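Local coordinates for protein Can2 (Sulfobacillus thermosulfidooxidans, PDB 7BDV) that binds the cyclic tetra-adenylate second messenger through its CARF domains and serves as a dual-specificity nuclease effector in type III CRISPR defence, at residues Ile38-Pro43 against Asp81-Gln86; Val15-Asp20 against Ile100-Ala105; Val26-Gln31 against Pro115-Asp120. All blocks are in the same frame, centred on the assembly; numbering follows the deposited sequence.

Contact 1: residues Ile38-Pro43 against Asp81-Gln86; sequences ILLYTP and DEILEQ. With nucleotides of chain E.
I38 opens the contact, with its side chain facing I83 on the helix 73-86. The two isoleucines lie alongside each other, pointing opposite ways. CD1 of I38 meets CG2 of I83 at 3.7 Å, while CG2 of I38 lies 3.9 Å from CD1 of I83, so each uses both branches. In I83, CG1 is anti to the carbonyl carbon (chi1 -75°), and CD1 is carried on toward the strand. L40, two residues on, points the same way, and its CD1 touches CD1 of I83 at 3.9 Å, the two side chains meeting at an angle. L39, between them, turns to the other side of the sheet and packs on V49 and F52 of helix 47-55. The strand ends at Y41. In the loop that follows, T42 belongs to the ligand site: its OG1 donates a 2.8 Å hydrogen bond to N1 of adenosine A4 of chain E, and its CG2 lies 3.2 Å from the same N1. The strand part meets the helix through methyl groups alone, in a buried apolar layer of the CARF domain. The loop offers a hydroxyl donor that suits the unprotonated N1 of adenine, consistent with recognition of that base.

Contact 2: residues Val15-Asp20 against Ile100-Ala105; sequences VCLLSD and IMALAA. With nucleotides of chain E.
L17 lays CD2 against the peptide that joins M101 and A102 on the helix 99-111, and this is the tight part of the contact. CD2 lies 3.6 Å from N of A102 and 3.7 Å from CB of M101. A102 meets CD2 mainly with its backbone; its methyl CB is farther off, at 4.2 Å. M101 is a selenomethionine. Its chain lies antiparallel alongside L17 and bends at chi3 (60°), which brings CE to 3.7 Å from CB of L17. Beyond L17 the protein-protein packing thins out. At L18 CB turns away from the helix, and only the carbonyl O of L18 approaches CE of M101. The ligand takes over here. SE of M101 lies 3.9 Å from C2 of adenosine A4 of chain E, so the same side chain touches both the core and the base. S19 OG donates a hydrogen bond of 2.6 Å to OP1 of A1 of chain E. D20, in an exposed position, grips the ribose of A4 twice: its N donates to O2' at 3.2 Å, and O2' donates to OD2 at 2.5 Å. Strand 13-17 lies between strands 36-41 and 90-93, with L17 also touching L40 and L92. Helix 99-111 packs on helix 73-86 through A104 and A105, while L103 meets L103 of the second subunit.

Contact 3: residues Val26-Gln31 against Pro115-Asp120; sequences VIPVIQ and PIIYVD. With nucleotides of chain E.
The Rossmann-like sheet of the CARF domain carries helices on both faces, and here helix 23-31 packs on strand 116-120. P28 carries the contact from the helix side. CG, the outer corner of its ring, meets CG2 of V119 at 3.9 Å. The valine has CG1 anti to its backbone N (chi1 178°), which turns CG2 toward the proline. A second, looser touch comes from I117, whose CD1 stands 4.3 Å from CG of P28. I117 and V119 lie two residues apart on the strand and point to the same face, so the proline ring meets both. Being a proline, P28 has no backbone N-H to give to the preceding turn, and the helix is kinked at this point; V29 N makes just a weak bond back to V26 O. P28 and I117 also pack on N93 of the adjacent strand 90-93 and on Y14 of strand 13-17, one further across the sheet, which makes the patch part of the buried core. Y118, between the two contact residues, faces the other side of the sheet. There its side chain packs on I100 of the second subunit and its hydroxyl reaches the bound cyclic tetra-adenylate. OP1 of A2 of chain E sits at the ring edge, in the ring plane, and takes a hydrogen bond of 2.5 Å from OH of Y118.

Overall arrangement
The three contacts lie in the CARF domain and share one mixed sheet. Contacts 1 and 2 touch, with centres about 10 Å apart: strands 36-41 and 13-17 are bonded neighbours, and T42 packs on M101. Contact 3 is separate, its centre about 13 Å from contact 2's and 17 Å from contact 1's. Along the chain the first segments run 15-20, 26-31, 38-43; the second run 81-86, 100-105, 115-120. Contact 1 is enclosed by each of the other two, which cross each other. Helices 73-86 and 99-111 pack on one face, helix 23-31 on the other. Each contact includes a residue hydrogen-bonded to cyclic tetra-adenylate, so the ligand is held at several points along this sheet.

Contact 1: residues Ile38-Pro43 against Asp81-Gln86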
loop_
_atom_site.group_PDB
_atom_site.type_symbol
_atom_site.label_atom_id
_atom_site.label_comp_id
_atom_site.label_asym_id
_atom_site.label_seq_id
_atom_site.Cartn_x
_atom_site.Cartn_y
_atom_site.Cartn_z
ATOM N N ILE A 38 13.774 -27.128 1.442
ATOM C CA ILE A 38 12.649 -27.510 0.540
ATOM C C ILE A 38 11.708 -26.304 0.438
ATOM O O ILE A 38 11.100 -25.938 1.474
ATOM C CB ILE A 38 11.941 -28.789 1.007
ATOM C CG1 ILE A 38 12.922 -29.973 0.995
ATOM C CG2 ILE A 38 10.727 -29.127 0.142
ATOM C CD1 ILE A 38 12.416 -31.173 1.692
ATOM N N LEU A 39 11.612 -25.715 -0.752
ATOM C CA LEU A 39 10.714 -24.561 -1.049
ATOM C C LEU A 39 9.408 -25.097 -1.670
ATOM O O LEU A 39 9.453 -25.712 -2.751
ATOM C CB LEU A 39 11.414 -23.595 -2.003
ATOM C CG LEU A 39 12.778 -23.061 -1.566
ATOM C CD1 LEU A 39 13.375 -22.184 -2.650
ATOM C CD2 LEU A 39 12.673 -22.296 -0.259
ATOM N N LEU A 40 8.294 -24.936 -0.971
ATOM C CA LEU A 40 6.943 -25.204 -1.510
ATOM C C LEU A 40 6.440 -23.944 -2.201
ATOM O O LEU A 40 6.038 -23.008 -1.482
ATOM C CB LEU A 40 6.034 -25.627 -0.360
ATOM C CG LEU A 40 6.005 -27.111 -0.008
ATOM C CD1 LEU A 40 7.376 -27.744 -0.051
ATOM C CD2 LEU A 40 5.366 -27.325 1.347
ATOM N N TYR A 41 6.490 -23.901 -3.536
ATOM C CA TYR A 41 6.009 -22.746 -4.339
ATOM C C TYR A 41 4.677 -23.129 -4.996
ATOM O O TYR A 41 4.314 -24.303 -4.981
ATOM C CB TYR A 41 7.054 -22.285 -5.352
ATOM C CG TYR A 41 7.260 -23.219 -6.514
ATOM C CD1 TYR A 41 8.169 -24.266 -6.445
ATOM C CD2 TYR A 41 6.558 -23.035 -7.695
ATOM C CE1 TYR A 41 8.346 -25.130 -7.516
ATOM C CE2 TYR A 41 6.722 -23.895 -8.771
ATOM C CZ TYR A 41 7.616 -24.946 -8.678
ATOM O OH TYR A 41 7.781 -25.786 -9.738
ATOM N N THR A 42 3.966 -22.152 -5.548
ATOM C CA THR A 42 2.634 -22.369 -6.154
ATOM C C THR A 42 2.693 -21.983 -7.623
ATOM O O THR A 42 3.618 -21.291 -8.037
ATOM C CB THR A 42 1.578 -21.585 -5.383
ATOM O OG1 THR A 42 1.960 -20.226 -5.510
ATOM C CG2 THR A 42 1.504 -21.984 -3.929
ATOM N N PRO A 43 1.718 -22.453 -8.437
ATOM C CA PRO A 43 1.646 -22.113 -9.859
ATOM C C PRO A 43 1.664 -20.600 -10.124
ATOM O O PRO A 43 1.067 -19.844 -9.365
ATOM C CB PRO A 43 0.297 -22.700 -10.314
ATOM C CG PRO A 43 0.033 -23.817 -9.339
ATOM C CD PRO A 43 0.618 -23.339 -8.021
ATOM N N ASP A 81 3.679 -35.516 3.699
ATOM C CA ASP A 81 3.894 -36.968 3.958
ATOM C C ASP A 81 5.096 -37.458 3.134
ATOM O O ASP A 81 5.987 -38.075 3.730
ATOM C CB ASP A 81 2.634 -37.790 3.681
ATOM C CG ASP A 81 1.562 -37.702 4.764
ATOM O OD1 ASP A 81 1.872 -37.199 5.862
ATOM O OD2 ASP A 81 0.426 -38.158 4.508
ATOM N N GLU A 82 5.152 -37.163 1.837
ATOM C CA GLU A 82 6.255 -37.619 0.940
ATOM C C GLU A 82 7.584 -37.025 1.421
ATOM O O GLU A 82 8.571 -37.779 1.451
ATOM C CB GLU A 82 5.984 -37.270 -0.525
ATOM C CG GLU A 82 4.911 -38.141 -1.162
ATOM C CD GLU A 82 4.307 -37.617 -2.462
ATOM O OE1 GLU A 82 4.892 -36.674 -3.085
ATOM O OE2 GLU A 82 3.232 -38.152 -2.854
ATOM N N ILE A 83 7.605 -35.739 1.809
ATOM C CA ILE A 83 8.825 -35.002 2.260
ATOM C C ILE A 83 9.373 -35.658 3.535
ATOM O O ILE A 83 10.635 -35.787 3.653
ATOM C CB ILE A 83 8.530 -33.497 2.491
ATOM C CG1 ILE A 83 8.386 -32.716 1.184
ATOM C CG2 ILE A 83 9.590 -32.858 3.373
ATOM C CD1 ILE A 83 7.757 -31.354 1.372
ATOM N N LEU A 84 8.476 -36.009 4.463
ATOM C CA LEU A 84 8.814 -36.591 5.785
ATOM C C LEU A 84 9.279 -38.048 5.644
ATOM O O LEU A 84 10.054 -38.500 6.500
ATOM C CB LEU A 84 7.599 -36.459 6.707
ATOM C CG LEU A 84 7.360 -35.035 7.221
ATOM C CD1 LEU A 84 6.012 -34.911 7.907
ATOM C CD2 LEU A 84 8.462 -34.615 8.174
ATOM N N GLU A 85 8.814 -38.767 4.629
ATOM C CA GLU A 85 9.299 -40.139 4.280
ATOM C C GLU A 85 10.764 -40.045 3.838
ATOM O O GLU A 85 11.584 -40.806 4.391
ATOM C CB GLU A 85 8.401 -40.774 3.212
ATOM C CG GLU A 85 8.983 -41.997 2.509
ATOM C CD GLU A 85 9.456 -41.744 1.082
ATOM O OE2 GLU A 85 10.458 -42.364 0.656
ATOM N N GLN A 86 11.087 -39.104 2.940
ATOM C CA GLN A 86 12.441 -38.956 2.335
ATOM C C GLN A 86 13.404 -38.235 3.287
ATOM O O GLN A 86 14.609 -38.553 3.271
ATOM C CB GLN A 86 12.371 -38.189 1.015
ATOM C CG GLN A 86 13.622 -38.394 0.172
ATOM C CD GLN A 86 13.595 -37.617 -1.116
ATOM O OE1 GLN A 86 12.556 -37.116 -1.544
ATOM N NE2 GLN A 86 14.757 -37.512 -1.741
ATOM P P A E 4 -4.755 -16.379 4.261
ATOM O OP1 A E 4 -5.127 -17.787 3.972
ATOM O OP2 A E 4 -4.258 -15.694 5.487
ATOM O "O5'" A E 4 -3.591 -16.292 3.160
ATOM C "C5'" A E 4 -2.779 -15.152 3.049
ATOM C "C4'" A E 4 -1.420 -15.642 2.609
ATOM O "O4'" A E 4 -1.565 -16.459 1.406
ATOM C "C3'" A E 4 -0.446 -14.528 2.251
ATOM O "O3'" A E 4 0.823 -14.871 2.831
ATOM C "C2'" A E 4 -0.457 -14.557 0.724
ATOM O "O2'" A E 4 0.672 -13.959 0.121
ATOM C "C1'" A E 4 -0.590 -16.055 0.473
ATOM N N9 A E 4 -1.044 -16.428 -0.849
ATOM C C8 A E 4 -2.150 -15.930 -1.548
ATOM N N7 A E 4 -2.287 -16.506 -2.729
ATOM C C5 A E 4 -1.217 -17.397 -2.822
ATOM C C6 A E 4 -0.788 -18.275 -3.844
ATOM N N6 A E 4 -1.429 -18.393 -4.997
ATOM N N1 A E 4 0.342 -19.016 -3.640
ATOM C C2 A E 4 0.990 -18.851 -2.477
ATOM N N3 A E 4 0.674 -18.065 -1.439
ATOM C C4 A E 4 -0.443 -17.346 -1.681
#

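Contact 2: residues Val15-Asp20 against Ile100-Ala105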
loop_
_atom_site.group_PDB
_atom_site.type_symbol
_atom_site.label_atom_id
_atom_site.label_comp_id
_atom_site.label_asym_id
_atom_site.label_seq_id
_atom_site.Cartn_x
_atom_site.Cartn_y
_atom_site.Cartn_z
ATOM N N VAL A 15 11.880 -26.744 5.656
ATOM C CA VAL A 15 10.734 -26.724 4.711
ATOM C C VAL A 15 10.021 -25.385 4.875
ATOM O O VAL A 15 9.574 -25.071 6.014
ATOM C CB VAL A 15 9.792 -27.914 4.931
ATOM C CG1 VAL A 15 8.588 -27.877 3.999
ATOM C CG2 VAL A 15 10.536 -29.235 4.806
ATOM N N CYS A 16 9.902 -24.610 3.805
ATOM C CA CYS A 16 9.152 -23.341 3.916
ATOM C C CYS A 16 8.169 -23.155 2.770
ATOM O O CYS A 16 8.310 -23.771 1.677
ATOM C CB CYS A 16 10.067 -22.164 4.186
ATOM S SG CYS A 16 11.481 -22.080 3.086
ATOM N N LEU A 17 7.129 -22.382 3.072
ATOM C CA LEU A 17 5.975 -22.157 2.162
ATOM C C LEU A 17 6.152 -20.773 1.561
ATOM O O LEU A 17 6.070 -19.809 2.337
ATOM C CB LEU A 17 4.675 -22.230 2.978
ATOM C CG LEU A 17 4.214 -23.608 3.414
ATOM C CD1 LEU A 17 5.302 -24.355 4.151
ATOM C CD2 LEU A 17 2.986 -23.493 4.298
ATOM N N LEU A 18 6.328 -20.651 0.241
ATOM C CA LEU A 18 6.605 -19.349 -0.407
ATOM C C LEU A 18 5.287 -18.608 -0.678
ATOM O O LEU A 18 4.294 -19.242 -1.072
ATOM C CB LEU A 18 7.370 -19.565 -1.711
ATOM C CG LEU A 18 8.755 -20.192 -1.541
ATOM C CD1 LEU A 18 9.619 -19.929 -2.767
ATOM C CD2 LEU A 18 9.468 -19.670 -0.300
ATOM N N SER A 19 5.337 -17.291 -0.578
ATOM C CA SER A 19 4.153 -16.398 -0.635
ATOM C C SER A 19 4.626 -14.973 -0.873
ATOM O O SER A 19 5.879 -14.790 -1.099
ATOM C CB SER A 19 3.335 -16.561 0.631
ATOM O OG SER A 19 4.058 -16.216 1.779
ATOM N N ASP A 20 3.724 -13.978 -0.844
ATOM C CA ASP A 20 4.112 -12.569 -1.112
ATOM C C ASP A 20 5.349 -12.164 -0.321
ATOM O O ASP A 20 6.176 -11.417 -0.902
ATOM C CB ASP A 20 2.990 -11.574 -0.812
ATOM C CG ASP A 20 1.855 -11.657 -1.813
ATOM O OD1 ASP A 20 2.133 -11.496 -3.028
ATOM O OD2 ASP A 20 0.711 -11.934 -1.371
ATOM N N ILE A 100 -4.446 -22.595 4.197
ATOM C CA ILE A 100 -4.672 -24.005 3.754
ATOM C C ILE A 100 -3.307 -24.699 3.688
ATOM O O ILE A 100 -3.136 -25.752 4.273
ATOM C CB ILE A 100 -5.448 -24.061 2.425
ATOM C CG1 ILE A 100 -6.874 -23.496 2.506
ATOM C CG2 ILE A 100 -5.427 -25.461 1.842
ATOM C CD1 ILE A 100 -7.578 -23.704 3.816
HETATM N N MSE A 101 -2.329 -24.092 3.013
HETATM C CA MSE A 101 -0.977 -24.645 2.907
HETATM C C MSE A 101 -0.433 -24.898 4.310
HETATM O O MSE A 101 0.044 -25.994 4.630
HETATM C CB MSE A 101 -0.068 -23.670 2.143
HETATM C CG MSE A 101 -0.394 -23.518 0.657
HETATM SE SE MSE A 101 0.506 -22.066 -0.277
HETATM C CE MSE A 101 2.453 -22.608 -0.003
ATOM N N ALA A 102 -0.506 -23.850 5.153
ATOM C CA ALA A 102 0.068 -23.879 6.474
ATOM C C ALA A 102 -0.652 -24.906 7.343
ATOM O O ALA A 102 0.051 -25.621 8.055
ATOM C CB ALA A 102 0.036 -22.502 7.111
ATOM N N LEU A 103 -1.992 -24.959 7.339
ATOM C CA LEU A 103 -2.743 -25.947 8.159
ATOM C C LEU A 103 -2.347 -27.380 7.747
ATOM O O LEU A 103 -2.166 -28.229 8.623
ATOM C CB LEU A 103 -4.251 -25.748 7.987
ATOM C CG LEU A 103 -4.829 -24.483 8.633
ATOM C CD1 LEU A 103 -6.225 -24.196 8.106
ATOM C CD2 LEU A 103 -4.875 -24.627 10.139
ATOM N N ALA A 104 -2.241 -27.649 6.450
ATOM C CA ALA A 104 -1.930 -28.988 5.894
ATOM C C ALA A 104 -0.562 -29.434 6.412
ATOM O O ALA A 104 -0.461 -30.553 6.936
ATOM C CB ALA A 104 -1.969 -28.930 4.393
ATOM N N ALA A 105 0.437 -28.569 6.295
ATOM C CA ALA A 105 1.849 -28.867 6.623
ATOM C C ALA A 105 1.988 -28.990 8.135
ATOM O O ALA A 105 2.592 -29.940 8.606
ATOM C CB ALA A 105 2.744 -27.803 6.025
ATOM P P A E 4 -4.755 -16.379 4.261
ATOM O OP1 A E 4 -5.127 -17.787 3.972
ATOM O OP2 A E 4 -4.258 -15.694 5.487
ATOM O "O5'" A E 4 -3.591 -16.292 3.160
ATOM C "C5'" A E 4 -2.779 -15.152 3.049
ATOM C "C4'" A E 4 -1.420 -15.642 2.609
ATOM O "O4'" A E 4 -1.565 -16.459 1.406
ATOM C "C3'" A E 4 -0.446 -14.528 2.251
ATOM O "O3'" A E 4 0.823 -14.871 2.831
ATOM C "C2'" A E 4 -0.457 -14.557 0.724
ATOM O "O2'" A E 4 0.672 -13.959 0.121
ATOM C "C1'" A E 4 -0.590 -16.055 0.473
ATOM N N9 A E 4 -1.044 -16.428 -0.849
ATOM C C8 A E 4 -2.150 -15.930 -1.548
ATOM N N7 A E 4 -2.287 -16.506 -2.729
ATOM C C5 A E 4 -1.217 -17.397 -2.822
ATOM C C6 A E 4 -0.788 -18.275 -3.844
ATOM N N6 A E 4 -1.429 -18.393 -4.997
ATOM N N1 A E 4 0.342 -19.016 -3.640
ATOM C C2 A E 4 0.990 -18.851 -2.477
ATOM N N3 A E 4 0.674 -18.065 -1.439
ATOM C C4 A E 4 -0.443 -17.346 -1.681
ATOM P P A E 1 1.891 -13.754 3.197
ATOM O OP1 A E 1 3.151 -13.875 2.359
ATOM O OP2 A E 1 1.424 -12.308 3.209
ATOM O "O5'" A E 1 2.197 -14.250 4.675
ATOM C "C5'" A E 1 3.289 -13.634 5.351
ATOM C "C4'" A E 1 3.172 -13.993 6.796
ATOM O "O4'" A E 1 4.441 -13.732 7.429
ATOM C "C3'" A E 1 2.157 -13.177 7.603
ATOM O "O3'" A E 1 1.848 -13.887 8.765
ATOM C "C2'" A E 1 3.001 -12.010 8.078
ATOM O "O2'" A E 1 2.425 -11.410 9.216
ATOM C "C1'" A E 1 4.263 -12.789 8.458
ATOM N N9 A E 1 5.499 -12.087 8.572
ATOM C C8 A E 1 6.442 -12.335 9.527
ATOM N N7 A E 1 7.506 -11.592 9.401
ATOM C C5 A E 1 7.260 -10.835 8.278
ATOM C C6 A E 1 8.022 -9.863 7.615
ATOM N N6 A E 1 9.233 -9.483 7.999
ATOM N N1 A E 1 7.490 -9.322 6.507
ATOM C C2 A E 1 6.278 -9.708 6.115
ATOM N N3 A E 1 5.461 -10.571 6.666
ATOM C C4 A E 1 6.024 -11.136 7.745
#

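Contact 3: residues Val26-Gln31 against Pro115-Asp120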
loop_
_atom_site.group_PDB
_atom_site.type_symbol
_atom_site.label_atom_id
_atom_site.label_comp_id
_atom_site.label_asym_id
_atom_site.label_seq_id
_atom_site.Cartn_x
_atom_site.Cartn_y
_atom_site.Cartn_z
ATOM N N VAL A 26 13.427 -16.376 4.898
ATOM C CA VAL A 26 14.845 -16.045 4.565
ATOM C C VAL A 26 15.617 -15.755 5.856
ATOM O O VAL A 26 16.786 -16.162 5.945
ATOM C CB VAL A 26 14.903 -14.884 3.558
ATOM C CG1 VAL A 26 16.262 -14.219 3.483
ATOM C CG2 VAL A 26 14.442 -15.324 2.192
ATOM N N ILE A 27 14.994 -15.063 6.822
ATOM C CA ILE A 27 15.676 -14.604 8.051
ATOM C C ILE A 27 16.281 -15.792 8.801
ATOM O O ILE A 27 17.444 -15.726 9.185
ATOM C CB ILE A 27 14.742 -13.735 8.918
ATOM C CG1 ILE A 27 14.534 -12.350 8.285
ATOM C CG2 ILE A 27 15.280 -13.632 10.325
ATOM N N PRO A 28 15.552 -16.899 9.067
ATOM C CA PRO A 28 16.158 -18.063 9.717
ATOM C C PRO A 28 17.322 -18.737 8.959
ATOM O O PRO A 28 18.186 -19.302 9.600
ATOM C CB PRO A 28 14.983 -19.029 9.872
ATOM C CG PRO A 28 13.759 -18.132 9.822
ATOM C CD PRO A 28 14.116 -17.090 8.808
ATOM N N VAL A 29 17.323 -18.675 7.637
ATOM C CA VAL A 29 18.349 -19.300 6.734
ATOM C C VAL A 29 19.637 -18.469 6.778
ATOM O O VAL A 29 20.734 -19.082 6.769
ATOM C CB VAL A 29 17.793 -19.440 5.300
ATOM C CG1 VAL A 29 18.867 -19.795 4.280
ATOM C CG2 VAL A 29 16.659 -20.459 5.262
ATOM N N ILE A 30 19.523 -17.141 6.845
ATOM C CA ILE A 30 20.689 -16.215 6.921
ATOM C C ILE A 30 21.310 -16.319 8.317
ATOM O O ILE A 30 22.563 -16.320 8.403
ATOM C CB ILE A 30 20.287 -14.759 6.591
ATOM C CG1 ILE A 30 19.592 -14.624 5.239
ATOM C CG2 ILE A 30 21.490 -13.843 6.689
ATOM C CD1 ILE A 30 20.390 -15.114 4.066
ATOM N N GLN A 31 20.468 -16.388 9.360
ATOM C CA GLN A 31 20.892 -16.490 10.773
ATOM C C GLN A 31 21.712 -17.776 10.974
ATOM O O GLN A 31 22.806 -17.671 11.554
ATOM C CB GLN A 31 19.677 -16.447 11.698
ATOM C CG GLN A 31 20.062 -16.385 13.170
ATOM C CD GLN A 31 18.959 -15.830 14.042
ATOM O OE1 GLN A 31 18.493 -14.703 13.854
ATOM N NE2 GLN A 31 18.534 -16.617 15.020
ATOM N N PRO A 115 9.856 -30.478 14.796
ATOM C CA PRO A 115 9.940 -29.066 15.128
ATOM C C PRO A 115 9.229 -28.170 14.095
ATOM O O PRO A 115 9.314 -28.382 12.880
ATOM C CB PRO A 115 11.434 -28.727 15.153
ATOM C CG PRO A 115 12.165 -30.054 15.013
ATOM C CD PRO A 115 11.166 -31.080 14.540
ATOM N N ILE A 116 8.539 -27.158 14.606
ATOM C CA ILE A 116 7.765 -26.196 13.780
ATOM C C ILE A 116 8.033 -24.805 14.340
ATOM O O ILE A 116 7.746 -24.583 15.519
ATOM C CB ILE A 116 6.260 -26.521 13.759
ATOM C CG1 ILE A 116 5.977 -27.935 13.264
ATOM C CG2 ILE A 116 5.540 -25.483 12.903
ATOM C CD1 ILE A 116 4.547 -28.424 13.541
ATOM N N ILE A 117 8.550 -23.911 13.500
ATOM C CA ILE A 117 8.883 -22.521 13.880
ATOM C C ILE A 117 7.921 -21.555 13.175
ATOM O O ILE A 117 7.410 -21.874 12.111
ATOM C CB ILE A 117 10.349 -22.225 13.563
ATOM C CG1 ILE A 117 10.599 -22.094 12.057
ATOM C CG2 ILE A 117 11.241 -23.277 14.205
ATOM C CD1 ILE A 117 11.929 -21.471 11.733
ATOM N N TYR A 118 7.699 -20.409 13.808
ATOM C CA TYR A 118 6.890 -19.297 13.278
ATOM C C TYR A 118 7.620 -18.008 13.641
ATOM O O TYR A 118 8.032 -17.873 14.792
ATOM C CB TYR A 118 5.471 -19.361 13.841
ATOM C CG TYR A 118 4.609 -18.208 13.396
ATOM C CD1 TYR A 118 4.655 -16.988 14.057
ATOM C CD2 TYR A 118 3.747 -18.333 12.315
ATOM C CE1 TYR A 118 3.868 -15.921 13.635
ATOM C CE2 TYR A 118 2.971 -17.267 11.874
ATOM C CZ TYR A 118 3.018 -16.068 12.563
ATOM O OH TYR A 118 2.272 -15.015 12.126
ATOM N N VAL A 119 7.808 -17.114 12.660
ATOM C CA VAL A 119 8.572 -15.866 12.801
ATOM C C VAL A 119 7.603 -14.729 13.112
ATOM O O VAL A 119 6.813 -14.411 12.248
ATOM C CB VAL A 119 9.429 -15.548 11.576
ATOM C CG1 VAL A 119 10.131 -14.243 11.797
ATOM C CG2 VAL A 119 10.459 -16.642 11.316
ATOM N N ASP A 120 7.699 -14.173 14.321
ATOM C CA ASP A 120 6.900 -13.011 14.804
ATOM C C ASP A 120 7.780 -11.766 14.672
ATOM O O ASP A 120 8.649 -11.584 15.521
ATOM C CB ASP A 120 6.441 -13.247 16.236
ATOM C CG ASP A 120 5.799 -12.024 16.902
ATOM O OD1 ASP A 120 5.458 -11.070 16.181
ATOM O OD2 ASP A 120 5.629 -12.047 18.140
ATOM P P A E 2 0.464 -14.694 8.967
ATOM O OP1 A E 2 0.660 -15.462 10.221
ATOM O OP2 A E 2 -0.169 -15.263 7.739
ATOM O "O5'" A E 2 -0.517 -13.523 9.458
ATOM C "C5'" A E 2 -0.993 -12.583 8.487
ATOM C "C4'" A E 2 -2.410 -12.252 8.900
ATOM O "O4'" A E 2 -2.366 -11.829 10.288
ATOM C "C3'" A E 2 -3.138 -11.138 8.156
ATOM O "O3'" A E 2 -4.549 -11.495 7.989
ATOM C "C2'" A E 2 -2.953 -9.956 9.109
ATOM O "O2'" A E 2 -3.936 -8.931 9.050
ATOM C "C1'" A E 2 -3.115 -10.655 10.436
ATOM N N9 A E 2 -2.621 -9.961 11.592
ATOM C C8 A E 2 -1.351 -9.432 11.779
ATOM N N7 A E 2 -1.228 -8.869 12.958
ATOM C C5 A E 2 -2.477 -9.025 13.554
ATOM C C6 A E 2 -2.976 -8.623 14.796
ATOM N N6 A E 2 -2.240 -7.950 15.650
ATOM N N1 A E 2 -4.259 -8.939 15.120
ATOM C C2 A E 2 -4.989 -9.598 14.206
ATOM N N3 A E 2 -4.619 -10.034 12.994
ATOM C C4 A E 2 -3.338 -9.700 12.730
#